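Local coordinates for glucose-6-phosphate 1-dehydrogenase (Mycobacterium avium, PDB 4LGV), which probably catalyses the oxidation of glucose 6-phosphate to 6-phosphogluconolactone with NADP+ as hydride acceptor, the entry step of the pentose phosphate pathway, at residues P63-A68 / R103-S108; R285-L290 / W441-P446; P344-E349 / R377-P382. All blocks are in the same frame, centred on the assembly; numbering follows the deposited sequence. Where two conformers were deposited one is given.

Contact 1: residues P63-A68 / R103-S108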
ATOM      1  N   PRO A  63      32.363 -45.444   1.065  1.00 32.10           N
ATOM      2  CA  PRO A  63      33.337 -45.638   2.112  1.00 31.07           C
ATOM      3  C   PRO A  63      33.648 -44.378   2.961  1.00 30.02           C
ATOM      4  O   PRO A  63      33.455 -43.223   2.519  1.00 29.16           O
ATOM      5  CB  PRO A  63      34.579 -46.102   1.346  1.00 33.40           C
ATOM      6  CG  PRO A  63      34.080 -46.529  -0.023  1.00 34.26           C
ATOM      7  CD  PRO A  63      32.950 -45.602  -0.282  1.00 34.21           C
ATOM      8  N   ILE A  64      34.083 -44.640   4.182  1.00 28.55           N
ATOM      9  CA  ILE A  64      34.415 -43.625   5.139  1.00 27.83           C
ATOM     10  C   ILE A  64      35.787 -43.903   5.663  1.00 27.87           C
ATOM     11  O   ILE A  64      36.045 -44.978   6.182  1.00 29.95           O
ATOM     12  CB  ILE A  64      33.457 -43.620   6.327  1.00 26.66           C
ATOM     13  CG1 ILE A  64      32.019 -43.479   5.833  1.00 26.05           C
ATOM     14  CG2 ILE A  64      33.808 -42.448   7.247  1.00 26.62           C
ATOM     15  CD1 ILE A  64      31.000 -43.641   6.930  1.00 26.58           C
ATOM     16  N   ILE A  65      36.674 -42.924   5.529  1.00 28.67           N
ATOM     17  CA  ILE A  65      38.048 -43.034   6.048  1.00 28.49           C
ATOM     18  C   ILE A  65      38.170 -42.119   7.251  1.00 27.84           C
ATOM     19  O   ILE A  65      38.034 -40.913   7.115  1.00 29.91           O
ATOM     20  CB  ILE A  65      39.059 -42.613   4.974  1.00 28.56           C
ATOM     21  CG1 ILE A  65      38.931 -43.503   3.759  1.00 28.62           C
ATOM     22  CG2 ILE A  65      40.464 -42.659   5.526  1.00 28.89           C
ATOM     23  CD1 ILE A  65      39.803 -43.080   2.617  1.00 29.81           C
ATOM     24  N   GLY A  66      38.404 -42.695   8.424  1.00 27.39           N
ATOM     25  CA  GLY A  66      38.712 -41.943   9.626  1.00 25.81           C
ATOM     26  C   GLY A  66      40.191 -41.640   9.725  1.00 26.23           C
ATOM     27  O   GLY A  66      41.028 -42.525   9.472  1.00 26.80           O
ATOM     28  N   VAL A  67      40.516 -40.396  10.123  1.00 26.55           N
ATOM     29  CA  VAL A  67      41.898 -39.967  10.325  1.00 27.69           C
ATOM     30  C   VAL A  67      42.099 -39.308  11.690  1.00 27.53           C
ATOM     31  O   VAL A  67      41.290 -38.505  12.113  1.00 28.07           O
ATOM     32  CB  VAL A  67      42.330 -38.961   9.251  1.00 28.28           C
ATOM     33  CG1 VAL A  67      43.778 -38.578   9.437  1.00 29.14           C
ATOM     34  CG2 VAL A  67      42.129 -39.513   7.839  1.00 28.74           C
ATOM     35  N   ALA A  68      43.164 -39.701  12.386  1.00 28.32           N
ATOM     36  CA  ALA A  68      43.526 -39.122  13.660  1.00 28.55           C
ATOM     37  C   ALA A  68      45.007 -39.428  13.989  1.00 29.61           C
ATOM     38  O   ALA A  68      45.625 -40.273  13.341  1.00 30.44           O
ATOM     39  CB  ALA A  68      42.602 -39.640  14.753  1.00 27.80           C
ATOM     40  N   ARG A 103      32.001 -50.102   6.048  1.00 29.97           N
ATOM     41  CA  ARG A 103      32.374 -48.941   5.232  1.00 30.34           C
ATOM     42  C   ARG A 103      33.610 -48.205   5.765  1.00 29.37           C
ATOM     43  O   ARG A 103      34.195 -47.378   5.062  1.00 26.80           O
ATOM     44  CB  ARG A 103      31.257 -47.913   5.247  1.00 30.31           C
ATOM     45  CG  ARG A 103      29.972 -48.421   4.704  1.00 33.07           C
ATOM     46  CD  ARG A 103      28.902 -47.316   4.675  1.00 33.06           C
ATOM     47  NE  ARG A 103      27.608 -47.953   4.561  1.00 34.59           N
ATOM     48  CZ  ARG A 103      27.138 -48.555   3.468  1.00 38.15           C
ATOM     49  NH1 ARG A 103      27.830 -48.570   2.320  1.00 39.07           N
ATOM     50  NH2 ARG A 103      25.923 -49.133   3.519  1.00 38.24           N
ATOM     51  N   LEU A 104      33.969 -48.477   7.011  1.00 29.22           N
ATOM     52  CA  LEU A 104      34.944 -47.664   7.723  1.00 30.35           C
ATOM     53  C   LEU A 104      36.363 -48.191   7.598  1.00 29.98           C
ATOM     54  O   LEU A 104      36.586 -49.372   7.713  1.00 30.93           O
ATOM     55  CB  LEU A 104      34.561 -47.629   9.182  1.00 32.30           C
ATOM     56  CG  LEU A 104      35.105 -46.499  10.057  1.00 35.83           C
ATOM     57  CD1 LEU A 104      34.808 -45.111   9.507  1.00 35.75           C
ATOM     58  CD2 LEU A 104      34.467 -46.641  11.442  1.00 36.69           C
ATOM     59  N   SER A 105      37.319 -47.303   7.303  1.00 29.46           N
ATOM     60  CA  SER A 105      38.746 -47.601   7.461  1.00 28.98           C
ATOM     61  C   SER A 105      39.369 -46.532   8.331  1.00 27.68           C
ATOM     62  O   SER A 105      38.756 -45.498   8.597  1.00 27.22           O
ATOM     63  CB  SER A 105      39.470 -47.728   6.096  1.00 30.11           C
ATOM     64  OG  SER A 105      39.296 -46.563   5.317  1.00 31.71           O
ATOM     65  N   TYR A 106      40.599 -46.765   8.772  1.00 28.25           N
ATOM     66  CA  TYR A 106      41.294 -45.854   9.674  1.00 28.13           C
ATOM     67  C   TYR A 106      42.724 -45.635   9.269  1.00 30.65           C
ATOM     68  O   TYR A 106      43.459 -46.559   8.866  1.00 31.22           O
ATOM     69  CB  TYR A 106      41.279 -46.375  11.093  1.00 28.25           C
ATOM     70  CG  TYR A 106      41.961 -45.445  12.104  1.00 28.61           C
ATOM     71  CD1 TYR A 106      41.438 -44.196  12.381  1.00 28.06           C
ATOM     72  CD2 TYR A 106      43.136 -45.820  12.761  1.00 29.27           C
ATOM     73  CE1 TYR A 106      42.033 -43.351  13.289  1.00 27.85           C
ATOM     74  CE2 TYR A 106      43.757 -44.964  13.673  1.00 29.89           C
ATOM     75  CZ  TYR A 106      43.184 -43.728  13.961  1.00 28.54           C
ATOM     76  OH  TYR A 106      43.798 -42.836  14.842  1.00 27.42           O
ATOM     77  N   LEU A 107      43.131 -44.382   9.393  1.00 34.16           N
ATOM     78  CA  LEU A 107      44.461 -43.965   9.052  1.00 34.97           C
ATOM     79  C   LEU A 107      45.013 -43.050  10.137  1.00 34.16           C
ATOM     80  O   LEU A 107      44.389 -42.036  10.486  1.00 34.46           O
ATOM     81  CB  LEU A 107      44.356 -43.287   7.721  1.00 39.57           C
ATOM     82  CG  LEU A 107      45.618 -43.016   6.950  1.00 45.59           C
ATOM     83  CD1 LEU A 107      46.333 -44.327   6.629  1.00 49.34           C
ATOM     84  CD2 LEU A 107      45.245 -42.287   5.677  1.00 46.16           C
ATOM     85  N   SER A 108      46.144 -43.474  10.700  1.00 33.80           N
ATOM     86  CA  SER A 108      46.830 -42.803  11.805  0.50 33.96           C
ATOM     87  C   SER A 108      48.022 -41.972  11.334  1.00 35.28           C
ATOM     88  O   SER A 108      48.834 -42.459  10.542  1.00 34.62           O
ATOM     89  CB  SER A 108      47.427 -43.845  12.819  0.50 34.12           C
ATOM     90  OG  SER A 108      47.846 -43.173  13.981  0.50 34.56           O
TER
HETATM   91  O   HOH W   1      36.919 -46.894   4.187  1.00 36.64           O

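Contact 2: residues R285-L290 / W441-P446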
ATOM      1  N   ARG A 285      24.239  -6.045   4.609  1.00 22.78           N
ATOM      2  CA  ARG A 285      24.892  -4.814   4.088  1.00 23.74           C
ATOM      3  C   ARG A 285      24.128  -3.552   4.423  1.00 22.60           C
ATOM      4  O   ARG A 285      24.680  -2.480   4.338  1.00 23.15           O
ATOM      5  CB  ARG A 285      25.136  -4.918   2.591  1.00 24.45           C
ATOM      6  CG  ARG A 285      26.251  -5.933   2.376  1.00 26.02           C
ATOM      7  CD  ARG A 285      26.623  -6.163   0.945  1.00 27.63           C
ATOM      8  NE  ARG A 285      27.151  -4.929   0.385  1.00 29.18           N
ATOM      9  CZ  ARG A 285      27.228  -4.662  -0.909  1.00 30.28           C
ATOM     10  NH1 ARG A 285      26.766  -5.515  -1.804  1.00 31.29           N
ATOM     11  NH2 ARG A 285      27.748  -3.507  -1.298  1.00 30.23           N
ATOM     12  N   ALA A 286      22.874  -3.675   4.815  1.00 21.77           N
ATOM     13  CA  ALA A 286      22.062  -2.535   5.167  1.00 21.68           C
ATOM     14  C   ALA A 286      21.948  -2.415   6.672  1.00 22.04           C
ATOM     15  O   ALA A 286      21.168  -1.578   7.172  1.00 22.24           O
ATOM     16  CB  ALA A 286      20.644  -2.661   4.562  1.00 21.44           C
ATOM     17  N   MET A 287      22.682  -3.239   7.399  1.00 22.42           N
ATOM     18  CA  MET A 287      22.679  -3.160   8.860  1.00 23.34           C
ATOM     19  C   MET A 287      23.920  -2.412   9.362  1.00 25.00           C
ATOM     20  O   MET A 287      25.030  -2.762   9.041  1.00 25.51           O
ATOM     21  CB  MET A 287      22.683  -4.570   9.493  1.00 23.12           C
ATOM     22  CG  MET A 287      21.428  -5.402   9.196  1.00 22.84           C
ATOM     23  SD  MET A 287      21.357  -7.048   9.923  1.00 23.40           S
ATOM     24  CE  MET A 287      21.184  -6.657  11.679  1.00 23.40           C
ATOM     25  N   PRO A 288      23.735  -1.407  10.208  1.00 25.51           N
ATOM     26  CA  PRO A 288      24.859  -0.769  10.856  1.00 26.16           C
ATOM     27  C   PRO A 288      25.457  -1.688  11.926  1.00 27.49           C
ATOM     28  O   PRO A 288      24.782  -2.574  12.445  1.00 25.87           O
ATOM     29  CB  PRO A 288      24.236   0.466  11.508  1.00 26.45           C
ATOM     30  CG  PRO A 288      22.825   0.104  11.764  1.00 26.06           C
ATOM     31  CD  PRO A 288      22.444  -0.950  10.746  1.00 26.04           C
ATOM     32  N   SER A 289      26.715  -1.463  12.245  1.00 28.51           N
ATOM     33  CA  SER A 289      27.343  -2.163  13.341  0.61 30.12           C
ATOM     34  C   SER A 289      26.617  -1.895  14.664  1.00 29.83           C
ATOM     35  O   SER A 289      26.054  -0.843  14.863  1.00 28.93           O
ATOM     36  CB  SER A 289      28.825  -1.787  13.402  0.61 30.93           C
ATOM     37  OG  SER A 289      28.976  -0.397  13.573  0.61 30.04           O
ATOM     38  N   LEU A 290      26.661  -2.865  15.558  1.00 31.37           N
ATOM     39  CA  LEU A 290      25.978  -2.719  16.847  1.00 32.79           C
ATOM     40  C   LEU A 290      26.530  -1.541  17.666  1.00 35.08           C
ATOM     41  O   LEU A 290      27.743  -1.264  17.634  1.00 34.13           O
ATOM     42  CB  LEU A 290      26.101  -3.988  17.672  1.00 33.39           C
ATOM     43  CG  LEU A 290      25.505  -5.256  17.114  1.00 32.57           C
ATOM     44  CD1 LEU A 290      25.807  -6.393  18.043  1.00 32.50           C
ATOM     45  CD2 LEU A 290      24.014  -5.094  16.963  1.00 33.87           C
ATOM     46  N   TRP A 441      30.476 -10.442  11.137  1.00 30.98           N
ATOM     47  CA  TRP A 441      31.592 -10.068  12.020  1.00 33.43           C
ATOM     48  C   TRP A 441      31.717  -8.545  12.135  1.00 33.24           C
ATOM     49  O   TRP A 441      31.884  -8.035  13.234  1.00 33.66           O
ATOM     50  CB  TRP A 441      32.932 -10.680  11.564  1.00 36.12           C
ATOM     51  CG  TRP A 441      33.086 -12.164  11.960  1.00 37.96           C
ATOM     52  CD1 TRP A 441      33.203 -13.227  11.109  1.00 39.51           C
ATOM     53  CD2 TRP A 441      33.069 -12.697  13.270  1.00 38.78           C
ATOM     54  NE1 TRP A 441      33.271 -14.393  11.808  1.00 40.75           N
ATOM     55  CE2 TRP A 441      33.172 -14.106  13.144  1.00 41.52           C
ATOM     56  CE3 TRP A 441      32.938 -12.136  14.549  1.00 39.68           C
ATOM     57  CZ2 TRP A 441      33.186 -14.960  14.249  1.00 41.02           C
ATOM     58  CZ3 TRP A 441      32.960 -12.983  15.651  1.00 41.06           C
ATOM     59  CH2 TRP A 441      33.089 -14.381  15.491  1.00 41.90           C
ATOM     60  N   ARG A 442      31.568  -7.824  11.018  1.00 32.10           N
ATOM     61  CA  ARG A 442      31.574  -6.358  11.080  1.00 31.29           C
ATOM     62  C   ARG A 442      30.478  -5.871  12.024  1.00 32.48           C
ATOM     63  O   ARG A 442      30.714  -5.013  12.864  1.00 34.28           O
ATOM     64  CB  ARG A 442      31.335  -5.766   9.694  1.00 29.98           C
ATOM     65  CG  ARG A 442      31.082  -4.256   9.705  1.00 28.48           C
ATOM     66  CD  ARG A 442      30.672  -3.701   8.357  1.00 26.75           C
ATOM     67  NE  ARG A 442      29.395  -4.231   7.859  1.00 26.04           N
ATOM     68  CZ  ARG A 442      28.180  -3.894   8.297  1.00 24.88           C
ATOM     69  NH1 ARG A 442      28.008  -3.032   9.274  1.00 24.95           N
ATOM     70  NH2 ARG A 442      27.104  -4.417   7.733  1.00 24.81           N
ATOM     71  N   ILE A 443      29.286  -6.454  11.899  1.00 30.61           N
ATOM     72  CA  ILE A 443      28.151  -6.042  12.708  1.00 30.05           C
ATOM     73  C   ILE A 443      28.410  -6.199  14.199  1.00 31.96           C
ATOM     74  O   ILE A 443      28.152  -5.271  14.961  1.00 35.06           O
ATOM     75  CB  ILE A 443      26.873  -6.788  12.286  1.00 27.88           C
ATOM     76  CG1 ILE A 443      26.452  -6.302  10.911  1.00 26.84           C
ATOM     77  CG2 ILE A 443      25.735  -6.533  13.241  1.00 27.69           C
ATOM     78  CD1 ILE A 443      25.492  -7.213  10.208  1.00 25.99           C
ATOM     79  N   VAL A 444      28.959  -7.335  14.614  1.00 33.06           N
ATOM     80  CA  VAL A 444      29.124  -7.629  16.067  1.00 34.29           C
ATOM     81  C   VAL A 444      30.426  -7.089  16.660  1.00 36.69           C
ATOM     82  O   VAL A 444      30.561  -6.984  17.868  1.00 36.57           O
ATOM     83  CB  VAL A 444      29.009  -9.138  16.402  1.00 32.88           C
ATOM     84  CG1 VAL A 444      27.685  -9.709  15.927  1.00 31.05           C
ATOM     85  CG2 VAL A 444      30.171  -9.953  15.828  1.00 33.95           C
ATOM     86  N   GLN A 445      31.389  -6.744  15.820  1.00 38.94           N
ATOM     87  CA  GLN A 445      32.724  -6.388  16.322  1.00 42.77           C
ATOM     88  C   GLN A 445      32.745  -5.359  17.479  1.00 42.76           C
ATOM     89  O   GLN A 445      33.508  -5.507  18.389  1.00 42.44           O
ATOM     90  CB  GLN A 445      33.604  -5.922  15.164  1.00 45.09           C
ATOM     91  CG  GLN A 445      35.055  -5.801  15.551  1.00 50.37           C
ATOM     92  CD  GLN A 445      35.582  -7.163  15.936  1.00 56.41           C
ATOM     93  OE1 GLN A 445      36.276  -7.290  16.926  1.00 61.98           O
ATOM     94  NE2 GLN A 445      35.137  -8.215  15.231  1.00 59.46           N
ATOM     95  N   PRO A 446      31.905  -4.318  17.430  1.00 43.59           N
ATOM     96  CA  PRO A 446      32.038  -3.266  18.436  1.00 45.17           C
ATOM     97  C   PRO A 446      31.717  -3.774  19.818  1.00 49.42           C
ATOM     98  O   PRO A 446      32.338  -3.349  20.791  1.00 50.59           O
ATOM     99  CB  PRO A 446      31.013  -2.220  18.003  1.00 43.23           C
ATOM    100  CG  PRO A 446      30.938  -2.383  16.531  1.00 43.01           C
ATOM    101  CD  PRO A 446      31.095  -3.871  16.278  1.00 42.21           C
TER

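Contact 3: residues P344-E349 / R377-P382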
ATOM      1  N   PRO A 344      14.443 -19.835  31.369  1.00 41.17           N
ATOM      2  CA  PRO A 344      13.379 -20.718  31.833  1.00 43.00           C
ATOM      3  C   PRO A 344      12.923 -21.811  30.885  1.00 43.76           C
ATOM      4  O   PRO A 344      12.344 -22.799  31.341  1.00 44.60           O
ATOM      5  CB  PRO A 344      12.210 -19.764  32.093  1.00 42.84           C
ATOM      6  CG  PRO A 344      12.844 -18.435  32.281  1.00 44.37           C
ATOM      7  CD  PRO A 344      13.992 -18.438  31.307  1.00 43.38           C
ATOM      8  N   HIS A 345      13.122 -21.626  29.588  1.00 43.43           N
ATOM      9  CA  HIS A 345      12.653 -22.595  28.603  1.00 42.64           C
ATOM     10  C   HIS A 345      13.628 -22.769  27.452  1.00 39.68           C
ATOM     11  O   HIS A 345      14.532 -21.964  27.269  1.00 37.32           O
ATOM     12  CB  HIS A 345      11.322 -22.148  28.023  1.00 45.50           C
ATOM     13  CG  HIS A 345      10.281 -21.844  29.055  1.00 48.16           C
ATOM     14  ND1 HIS A 345       9.662 -22.823  29.805  1.00 51.15           N
ATOM     15  CD2 HIS A 345       9.738 -20.666  29.446  1.00 51.14           C
ATOM     16  CE1 HIS A 345       8.786 -22.259  30.620  1.00 52.02           C
ATOM     17  NE2 HIS A 345       8.808 -20.952  30.416  1.00 51.67           N
ATOM     18  N   LYS A 346      13.417 -23.833  26.675  1.00 37.12           N
ATOM     19  CA  LYS A 346      14.132 -24.024  25.425  1.00 37.35           C
ATOM     20  C   LYS A 346      13.256 -23.581  24.254  1.00 33.99           C
ATOM     21  O   LYS A 346      12.319 -24.280  23.893  1.00 32.18           O
ATOM     22  CB  LYS A 346      14.541 -25.485  25.254  1.00 40.82           C
ATOM     23  CG  LYS A 346      15.373 -25.734  24.018  1.00 44.04           C
ATOM     24  CD  LYS A 346      15.536 -27.218  23.773  1.00 47.94           C
ATOM     25  CE  LYS A 346      16.197 -27.489  22.438  1.00 49.49           C
ATOM     26  NZ  LYS A 346      16.714 -28.881  22.375  1.00 55.78           N
ATOM     27  N   VAL A 347      13.545 -22.412  23.683  1.00 32.12           N
ATOM     28  CA  VAL A 347      12.716 -21.883  22.576  1.00 30.47           C
ATOM     29  C   VAL A 347      13.454 -20.806  21.852  1.00 28.66           C
ATOM     30  O   VAL A 347      14.163 -20.009  22.462  1.00 27.84           O
ATOM     31  CB  VAL A 347      11.353 -21.353  23.100  1.00 31.57           C
ATOM     32  CG1 VAL A 347      11.550 -20.235  24.123  1.00 30.77           C
ATOM     33  CG2 VAL A 347      10.467 -20.915  21.982  1.00 31.05           C
ATOM     34  N   THR A 348      13.295 -20.807  20.534  1.00 28.05           N
ATOM     35  CA  THR A 348      13.794 -19.739  19.668  1.00 27.98           C
ATOM     36  C   THR A 348      12.625 -19.191  18.908  1.00 26.94           C
ATOM     37  O   THR A 348      11.911 -19.940  18.216  1.00 28.38           O
ATOM     38  CB  THR A 348      14.850 -20.243  18.680  1.00 29.24           C
ATOM     39  OG1 THR A 348      15.954 -20.760  19.434  1.00 32.83           O
ATOM     40  CG2 THR A 348      15.359 -19.132  17.813  1.00 28.45           C
ATOM     41  N   GLU A 349      12.428 -17.891  19.028  1.00 26.03           N
ATOM     42  CA  GLU A 349      11.231 -17.230  18.527  1.00 25.90           C
ATOM     43  C   GLU A 349      11.588 -15.911  17.837  1.00 25.09           C
ATOM     44  O   GLU A 349      12.512 -15.217  18.228  1.00 23.77           O
ATOM     45  CB  GLU A 349      10.323 -16.933  19.751  1.00 26.86           C
ATOM     46  CG  GLU A 349       9.208 -15.945  19.543  1.00 27.36           C
ATOM     47  CD  GLU A 349       8.419 -15.647  20.795  1.00 27.32           C
ATOM     48  OE1 GLU A 349       8.655 -14.571  21.437  1.00 27.95           O
ATOM     49  OE2 GLU A 349       7.542 -16.459  21.117  1.00 25.68           O
ATOM     50  N   ARG A 377       7.921 -19.584  15.843  1.00 24.33           N
ATOM     51  CA  ARG A 377       8.772 -20.434  16.629  1.00 25.17           C
ATOM     52  C   ARG A 377       9.702 -21.197  15.670  1.00 25.48           C
ATOM     53  O   ARG A 377       9.244 -21.936  14.816  1.00 23.74           O
ATOM     54  CB  ARG A 377       7.957 -21.427  17.491  1.00 26.38           C
ATOM     55  CG  ARG A 377       8.859 -22.198  18.452  1.00 26.91           C
ATOM     56  CD  ARG A 377       8.129 -23.018  19.522  1.00 26.83           C
ATOM     57  NE  ARG A 377       7.188 -23.928  18.921  1.00 26.90           N
ATOM     58  CZ  ARG A 377       5.876 -23.879  19.084  1.00 26.96           C
ATOM     59  NH1 ARG A 377       5.334 -22.995  19.922  1.00 27.23           N
ATOM     60  NH2 ARG A 377       5.105 -24.729  18.427  1.00 25.98           N
ATOM     61  N   ILE A 378      10.990 -20.926  15.779  1.00 25.37           N
ATOM     62  CA  ILE A 378      12.017 -21.489  14.903  1.00 26.00           C
ATOM     63  C   ILE A 378      12.387 -22.863  15.433  1.00 27.04           C
ATOM     64  O   ILE A 378      12.652 -23.765  14.666  1.00 27.15           O
ATOM     65  CB  ILE A 378      13.293 -20.601  14.917  1.00 26.31           C
ATOM     66  CG1 ILE A 378      12.975 -19.174  14.473  1.00 26.51           C
ATOM     67  CG2 ILE A 378      14.397 -21.164  14.044  1.00 26.93           C
ATOM     68  CD1 ILE A 378      12.212 -19.074  13.185  1.00 25.59           C
ATOM     69  N   ASP A 379      12.407 -23.006  16.758  1.00 28.00           N
ATOM     70  CA  ASP A 379      12.859 -24.229  17.424  1.00 29.22           C
ATOM     71  C   ASP A 379      12.408 -24.181  18.890  1.00 29.72           C
ATOM     72  O   ASP A 379      12.318 -23.097  19.479  1.00 27.20           O
ATOM     73  CB  ASP A 379      14.394 -24.319  17.363  1.00 29.99           C
ATOM     74  CG  ASP A 379      14.946 -25.600  17.955  1.00 31.87           C
ATOM     75  OD1 ASP A 379      14.685 -26.687  17.378  1.00 32.04           O
ATOM     76  OD2 ASP A 379      15.629 -25.527  19.012  1.00 34.62           O
ATOM     77  N   PRO A 380      12.030 -25.328  19.456  1.00 30.30           N
ATOM     78  CA  PRO A 380      11.734 -26.555  18.773  1.00 29.98           C
ATOM     79  C   PRO A 380      10.371 -26.495  18.184  1.00 30.82           C
ATOM     80  O   PRO A 380       9.650 -25.519  18.379  1.00 30.86           O
ATOM     81  CB  PRO A 380      11.757 -27.622  19.901  1.00 32.46           C
ATOM     82  CG  PRO A 380      11.372 -26.889  21.163  1.00 32.85           C
ATOM     83  CD  PRO A 380      11.771 -25.422  20.917  1.00 32.45           C
ATOM     84  N   ASP A 381      10.007 -27.556  17.461  1.00 31.28           N
ATOM     85  CA  ASP A 381       8.633 -27.761  17.024  1.00 32.62           C
ATOM     86  C   ASP A 381       8.131 -26.518  16.304  1.00 31.55           C
ATOM     87  O   ASP A 381       7.213 -25.824  16.756  1.00 30.20           O
ATOM     88  CB  ASP A 381       7.757 -28.115  18.221  1.00 34.13           C
ATOM     89  CG  ASP A 381       6.380 -28.519  17.827  1.00 37.44           C
ATOM     90  OD1 ASP A 381       6.120 -28.721  16.614  1.00 39.59           O
ATOM     91  OD2 ASP A 381       5.524 -28.622  18.738  1.00 42.39           O
ATOM     92  N   PRO A 382       8.747 -26.228  15.167  1.00 31.25           N
ATOM     93  CA  PRO A 382       8.503 -24.965  14.478  1.00 30.89           C
ATOM     94  C   PRO A 382       7.028 -24.725  14.156  1.00 30.34           C
ATOM     95  O   PRO A 382       6.269 -25.649  13.849  1.00 29.70           O
ATOM     96  CB  PRO A 382       9.353 -25.076  13.213  1.00 32.17           C
ATOM     97  CG  PRO A 382      10.300 -26.205  13.446  1.00 32.34           C
ATOM     98  CD  PRO A 382       9.658 -27.109  14.436  1.00 31.59           C
TER

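Contact 1: residues P63-A68 / R103-S108
Ile64 to Ala68 and Leu104 to Ser108 run side by side as parallel strands, their axes 4.6 Å apart at the closest point and turned 25° against each other. Five backbone hydrogen bonds alternate in direction along the pair. Ile64 N gives to Arg103 O, Ser105 N to Ile64 O, Gly66 N to Ser105 O, and Leu107 N to Gly66 O. The last, from Ala68 N to Leu107 O, is somewhat stretched at 3.3 Å. Ile64 O also takes a bond from a bound water at 2.9 Å, and the same water lies 2.7 Å from Ser105 OG, so one carbonyl is served by both strand and solvent.

On the face that carries Ile64 and Leu104, the CG2 methyl of Ile64 meets CD1 of Leu104 at 3.6 Å. Farther along, the Tyr106 ring lies obliquely alongside the neighbouring strand, from Gly66 on to Ala68: CG stands anti to the backbone N (chi1 -178°), which brings CD1 to 3.4 Å from Gly66 O and the phenol end to the methyl of Ala68, with OH 3.4 Å from CB. The hydroxyl and Ser108 OG both bond to Asp70 O, just past the first strand. The other face holds Ile65, Val67, Ser105 and Leu107; there Ile65 CG1 lies 3.5 Å from Ser105 OG.

Together these are the second and third strands of the Rossmann-type parallel sheet, with 104-108 outermost within the chain and 64-68 flanked on its far edge by strand 32-36. Helices 74-87 and 94-103 make the crossover between them. Leu104 and Tyr106 pack on helix 74-87, whereas Ile65, Val67 and Leu107 pack on helix 114-123 across the sheet.

Contact 2: residues R285-L290 / W441-P446
Leu290 N points straight at Ile443 O, 2.9 Å away with an N-H...O angle of 179°, and so ties a non-repetitive loop to the flank of helix 434-449. The loop, in the alpha+beta C-terminal part of the enzyme, built on a large mixed sheet, leads from helix 273-284 to strand 295-300 of that sheet. The helix is kinked at Pro446, whose ring nitrogen has no hydrogen to give to the preceding turn.

The Leu290 side chain follows its own N-H on to the helix. CB lies 3.6 Å from Ile443 O. CG, anti to the carbonyl carbon (chi1 -62°), comes still nearer that oxygen and also meets the CG2 methyl of Ile443 at 4.1 Å. From there the CD1 branch carries on to the next residue of the helix, 4.1 Å from Val444 CA. Besides the helix, the leucine packs on Leu321 and Thr323 of strand 318-323.

On the same side of the loop, Met287 crosses Ile443 at about a right angle, its CB 3.9 Å from CD1; the methionine is also covered by Leu257 and Leu260 of helix 246-264. Pro446 closes the other end, with CB 3.4 Å from Leu290 O and CG against the CB of Ser289. At the start of the loop the assembly takes over: Arg285 makes a salt bridge to Asp275 of the second subunit, and Ala286 packs on Phe362 of the third.

Arg442 reaches back along the loop while its guanidinium keeps a salt bridge to Glu439, one turn earlier. Both terminal nitrogens grip a single acceptor end-on and in plane: NH1 and NH2 each lie 3.0 Å from Met287 O.

Contact 3: residues P344-E349 / R377-P382
Thr348 faces two residues, Ile378 and Asp379, in a classic beta bulge between antiparallel strands 347-354 and 373-379. The backbone bonds define it: Thr348 N gives to Asp379 O at 2.7 Å, while Thr348 O takes Ile378 N at 2.8 Å and, weakly, Asp379 N at 3.4 Å. Beyond the bulge, Glu349 and Arg377 form a non-hydrogen-bonded pair.

Side-chain packing is sparse. CG2 of Thr348, anti to the backbone N (chi1 -61° for OG1), lies 3.8 Å from Ile378 CB, the two side chains meeting at a slant. Val347 CG2 meets Arg377 CD at 4.0 Å, and past the strand end, where a cis peptide bond precedes Pro380, the proline CD sits 3.2 Å from Lys346 O.

Among the charged groups, Arg377 bends back on its own chain: NE and NH2 grip Asp381 O side-on, each at 2.9 Å, and NH1 bonds to Trp481 O. Lys346 stretches past Asp379 to Gly410 O.

The Asp379 carboxylate has a salt bridge to Lys197, a lysine in the DHFLGK signature of the family's active site. The bulge holds the Asp379 backbone, and its buried carboxylate is thereby set beside that lysine, which Asp379 probably helps to position as a second-shell residue.

Contact 1 lies in the nucleotide-binding part of the chain, contacts 2 and 3 in the C-terminal part. The centre of contact 1 is about 37 Å from that of contact 3 and about 41 Å from that of contact 2, which is on the opposite side of the chain's centre. Along the chain, contact 3 is nested inside the loop closed by contact 2; their nearest atoms are about 14 Å apart. Contact 3 is linked to the probable active site through the salt bridge of Asp379 to Lys197. Contact 1 belongs to the sheet that probably carries the cofactor, and contact 2 adjoins subunit interfaces of the tetrameric assembly.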